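Local coordinates for putative TOXIN related protein (Parabacteroides distasonis ATCC 8503, PDB 3K0Y) that is of unknown function but belongs to the NigD-like family, pairing an N-terminal OB domain with a C-terminal beta-sandwich domain, and is named a putative toxin-related protein, at residues D146-H154 with V184-T192. Residues are numbered along the deposited sequence; the frame is centred on the assembly and turned at random.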
loop_
_atom_site.group_PDB
_atom_site.type_symbol
_atom_site.label_atom_id
_atom_site.label_comp_id
_atom_site.label_asym_id
_atom_site.label_seq_id
_atom_site.Cartn_x
_atom_site.Cartn_y
_atom_site.Cartn_z
ATOM N N ASP A 146 4.077 18.811 -9.308
ATOM C CA ASP A 146 4.800 18.058 -8.279
ATOM C C ASP A 146 4.184 16.662 -8.241
ATOM O O ASP A 146 3.678 16.235 -7.217
ATOM C CB ASP A 146 4.660 18.802 -6.943
ATOM C CG ASP A 146 5.719 18.382 -5.880
ATOM O OD1 ASP A 146 6.595 17.451 -6.129
ATOM O OD2 ASP A 146 5.650 18.996 -4.754
ATOM N N PRO A 147 4.221 15.943 -9.374
ATOM C CA PRO A 147 3.475 14.668 -9.451
ATOM C C PRO A 147 3.960 13.573 -8.469
ATOM O O PRO A 147 3.152 12.748 -8.006
ATOM C CB PRO A 147 3.652 14.237 -10.911
ATOM C CG PRO A 147 4.838 14.982 -11.405
ATOM C CD PRO A 147 4.959 16.233 -10.615
ATOM N N TYR A 148 5.225 13.639 -8.080
ATOM C CA TYR A 148 5.833 12.620 -7.224
ATOM C C TYR A 148 5.872 13.002 -5.767
ATOM O O TYR A 148 6.635 12.403 -5.007
ATOM C CB TYR A 148 7.228 12.300 -7.727
ATOM C CG TYR A 148 7.195 11.799 -9.131
ATOM C CD1 TYR A 148 6.581 10.592 -9.427
ATOM C CD2 TYR A 148 7.728 12.548 -10.185
ATOM C CE1 TYR A 148 6.527 10.112 -10.725
ATOM C CE2 TYR A 148 7.701 12.058 -11.510
ATOM C CZ TYR A 148 7.094 10.848 -11.761
ATOM O OH TYR A 148 7.021 10.324 -13.013
ATOM N N THR A 149 5.068 13.995 -5.386
ATOM C CA THR A 149 4.925 14.412 -3.999
ATOM C C THR A 149 3.488 14.007 -3.622
ATOM O O THR A 149 2.490 14.463 -4.247
ATOM C CB THR A 149 5.158 15.942 -3.742
ATOM O OG1 THR A 149 6.507 16.330 -4.071
ATOM C CG2 THR A 149 4.884 16.304 -2.264
ATOM N N LEU A 150 3.383 13.154 -2.602
ATOM C CA LEU A 150 2.108 12.616 -2.146
ATOM C C LEU A 150 1.873 12.912 -0.681
ATOM O O LEU A 150 2.815 13.224 0.055
ATOM C CB LEU A 150 2.055 11.134 -2.405
ATOM C CG LEU A 150 2.374 10.663 -3.820
ATOM C CD1 LEU A 150 2.742 9.149 -3.798
ATOM C CD2 LEU A 150 1.190 10.870 -4.720
ATOM N N GLU A 151 0.601 12.845 -0.263
ATOM C CA GLU A 151 0.249 12.986 1.136
ATOM C C GLU A 151 -0.561 11.767 1.585
ATOM O O GLU A 151 -1.551 11.399 0.952
ATOM C CB GLU A 151 -0.606 14.219 1.376
ATOM C CG GLU A 151 0.013 15.490 1.076
ATOM C CD GLU A 151 -0.935 16.708 1.274
ATOM O OE1 GLU A 151 -2.168 16.553 1.434
ATOM O OE2 GLU A 151 -0.406 17.826 1.266
ATOM N N PHE A 152 -0.132 11.151 2.668
ATOM C CA PHE A 152 -0.841 10.086 3.283
ATOM C C PHE A 152 -1.767 10.731 4.278
ATOM O O PHE A 152 -1.345 11.427 5.169
ATOM C CB PHE A 152 0.111 9.116 3.986
ATOM C CG PHE A 152 -0.590 8.053 4.781
ATOM C CD1 PHE A 152 -1.412 7.138 4.148
ATOM C CD2 PHE A 152 -0.456 7.986 6.140
ATOM C CE1 PHE A 152 -2.076 6.165 4.873
ATOM C CE2 PHE A 152 -1.092 7.007 6.882
ATOM C CZ PHE A 152 -1.906 6.077 6.248
ATOM N N ARG A 153 -3.049 10.468 4.128
ATOM C CA ARG A 153 -4.080 11.127 4.891
ATOM C C ARG A 153 -4.893 10.119 5.722
ATOM O O ARG A 153 -5.136 8.971 5.283
ATOM C CB ARG A 153 -4.971 11.847 3.890
ATOM C CG ARG A 153 -4.259 12.947 3.151
ATOM C CD ARG A 153 -4.419 14.141 3.974
ATOM N NE ARG A 153 -4.057 15.370 3.311
ATOM C CZ ARG A 153 -4.403 16.554 3.781
ATOM N NH1 ARG A 153 -5.116 16.642 4.882
ATOM N NH2 ARG A 153 -4.003 17.638 3.167
ATOM N N HIS A 154 -5.263 10.550 6.937
ATOM C CA HIS A 154 -6.001 9.747 7.896
ATOM C C HIS A 154 -7.075 10.604 8.527
ATOM O O HIS A 154 -6.770 11.688 9.090
ATOM C CB HIS A 154 -5.039 9.176 8.928
ATOM C CG HIS A 154 -5.680 8.567 10.145
ATOM N ND1 HIS A 154 -5.461 9.067 11.405
ATOM C CD2 HIS A 154 -6.435 7.455 10.313
ATOM C CE1 HIS A 154 -6.099 8.326 12.295
ATOM N NE2 HIS A 154 -6.712 7.344 11.658
ATOM N N VAL A 184 13.105 8.047 -9.832
ATOM C CA VAL A 184 12.838 9.393 -9.338
ATOM C C VAL A 184 12.616 9.321 -7.869
ATOM O O VAL A 184 12.454 8.213 -7.317
ATOM C CB VAL A 184 11.540 10.045 -9.970
ATOM C CG1 VAL A 184 11.658 10.152 -11.512
ATOM C CG2 VAL A 184 10.272 9.309 -9.544
ATOM N N ASP A 185 12.571 10.493 -7.238
ATOM C CA ASP A 185 12.294 10.620 -5.834
ATOM C C ASP A 185 10.807 10.762 -5.593
ATOM O O ASP A 185 10.154 11.612 -6.211
ATOM C CB ASP A 185 12.979 11.835 -5.243
ATOM C CG ASP A 185 14.492 11.682 -5.166
ATOM O OD1 ASP A 185 15.039 10.564 -5.349
ATOM O OD2 ASP A 185 15.106 12.726 -4.924
ATOM N N LEU A 186 10.288 9.932 -4.695
ATOM C CA LEU A 186 8.891 9.980 -4.300
ATOM C C LEU A 186 8.906 10.465 -2.876
ATOM O O LEU A 186 9.592 9.897 -2.033
ATOM C CB LEU A 186 8.262 8.602 -4.426
ATOM C CG LEU A 186 6.752 8.441 -4.293
ATOM C CD1 LEU A 186 6.033 8.986 -5.485
ATOM C CD2 LEU A 186 6.321 6.978 -4.075
ATOM N N VAL A 187 8.225 11.567 -2.633
ATOM C CA VAL A 187 8.140 12.202 -1.335
ATOM C C VAL A 187 6.703 11.916 -0.838
ATOM O O VAL A 187 5.716 12.246 -1.511
ATOM C CB VAL A 187 8.444 13.719 -1.437
ATOM C CG1 VAL A 187 8.173 14.451 -0.130
ATOM C CG2 VAL A 187 9.939 13.942 -1.877
ATOM N N VAL A 188 6.599 11.290 0.328
ATOM C CA VAL A 188 5.338 11.069 0.948
ATOM C C VAL A 188 5.322 11.801 2.286
ATOM O O VAL A 188 6.028 11.411 3.219
ATOM C CB VAL A 188 5.095 9.564 1.198
ATOM C CG1 VAL A 188 3.746 9.364 1.877
ATOM C CG2 VAL A 188 5.189 8.771 -0.094
ATOM N N ASN A 189 4.461 12.814 2.374
ATOM C CA ASN A 189 4.154 13.540 3.576
ATOM C C ASN A 189 3.023 12.880 4.368
ATOM O O ASN A 189 2.099 12.273 3.785
ATOM C CB ASN A 189 3.765 14.973 3.185
ATOM C CG ASN A 189 4.935 15.731 2.586
ATOM O OD1 ASN A 189 5.964 15.827 3.213
ATOM N ND2 ASN A 189 4.807 16.198 1.377
ATOM N N TYR A 190 3.124 12.939 5.693
ATOM C CA TYR A 190 2.080 12.438 6.602
ATOM C C TYR A 190 2.127 13.298 7.846
ATOM O O TYR A 190 3.108 14.005 8.051
ATOM C CB TYR A 190 2.300 10.957 6.946
ATOM C CG TYR A 190 3.619 10.667 7.593
ATOM C CD1 TYR A 190 4.768 10.592 6.845
ATOM C CD2 TYR A 190 3.716 10.452 8.962
ATOM C CE1 TYR A 190 5.982 10.352 7.429
ATOM C CE2 TYR A 190 4.925 10.212 9.552
ATOM C CZ TYR A 190 6.053 10.150 8.777
ATOM O OH TYR A 190 7.285 9.901 9.354
ATOM N N TRP A 191 1.089 13.243 8.669
ATOM C CA TRP A 191 0.997 14.089 9.854
ATOM C C TRP A 191 1.036 13.275 11.112
ATOM O O TRP A 191 0.415 12.212 11.216
ATOM C CB TRP A 191 -0.225 15.005 9.804
ATOM C CG TRP A 191 0.032 16.027 8.773
ATOM C CD1 TRP A 191 0.786 17.192 8.897
ATOM C CD2 TRP A 191 -0.326 15.930 7.393
ATOM N NE1 TRP A 191 0.878 17.825 7.668
ATOM C CE2 TRP A 191 0.200 17.073 6.736
ATOM C CE3 TRP A 191 -1.041 14.985 6.643
ATOM C CZ2 TRP A 191 0.006 17.293 5.374
ATOM C CZ3 TRP A 191 -1.227 15.218 5.292
ATOM C CH2 TRP A 191 -0.722 16.356 4.678
ATOM N N THR A 192 1.837 13.779 12.051
ATOM C CA THR A 192 2.083 13.131 13.310
ATOM C C THR A 192 1.731 14.096 14.423
ATOM O O THR A 192 1.349 15.239 14.170
ATOM C CB THR A 192 3.565 12.701 13.453
ATOM O OG1 THR A 192 4.388 13.851 13.710
ATOM C CG2 THR A 192 4.033 12.023 12.206
HETATM O O HOH W 1 -0.775 11.374 7.905
#
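Tyr148 to Phe152 run parallel to Leu186 to Tyr190, bound by four backbone hydrogen bonds that alternate between the strands: Val187 N to Tyr148 O, Leu150 N to Val187 O, Asn189 N to Leu150 O and Phe152 N to Asn189 O. Past the last of these, a water bridges Phe152 O (2.8 Å) and Trp191 N (2.7 Å), continuing the pairing where the strands no longer bond directly. At the other end, Val184 CG2 sits 3.8 Å from the centroid of the Tyr148 ring, nearly on its normal, a CH-pi contact over one face, while the Tyr148 hydroxyl bonds to Pro177 O.

The two strands are the central pair of a four-stranded mixed sheet in the NigD-like C-terminal beta-sandwich domain, with strands 135-139 and 195-203 at its margins. Leu150, Phe152 and Val188 face inward: Leu150 CD1 meets Leu186 CD1 at 3.7 Å, and Phe152 and Val188 reach on to strand 119-128.

On the other face, Trp191 turns its six-membered ring edge to Glu151, CH2 lying 3.4 Å from CD with the carboxylate plane almost perpendicular to the ring. A bend at chi2 (-88°) folds Arg153 back so that NE and NH2 both grip Glu151 OE1, side-on, in a salt bridge. Trp191 CZ3 lies over one face of this guanidinium, 3.5 Å from NE, and NH1, which takes no part in that grip, makes a second salt bridge of Arg153, to Asp98.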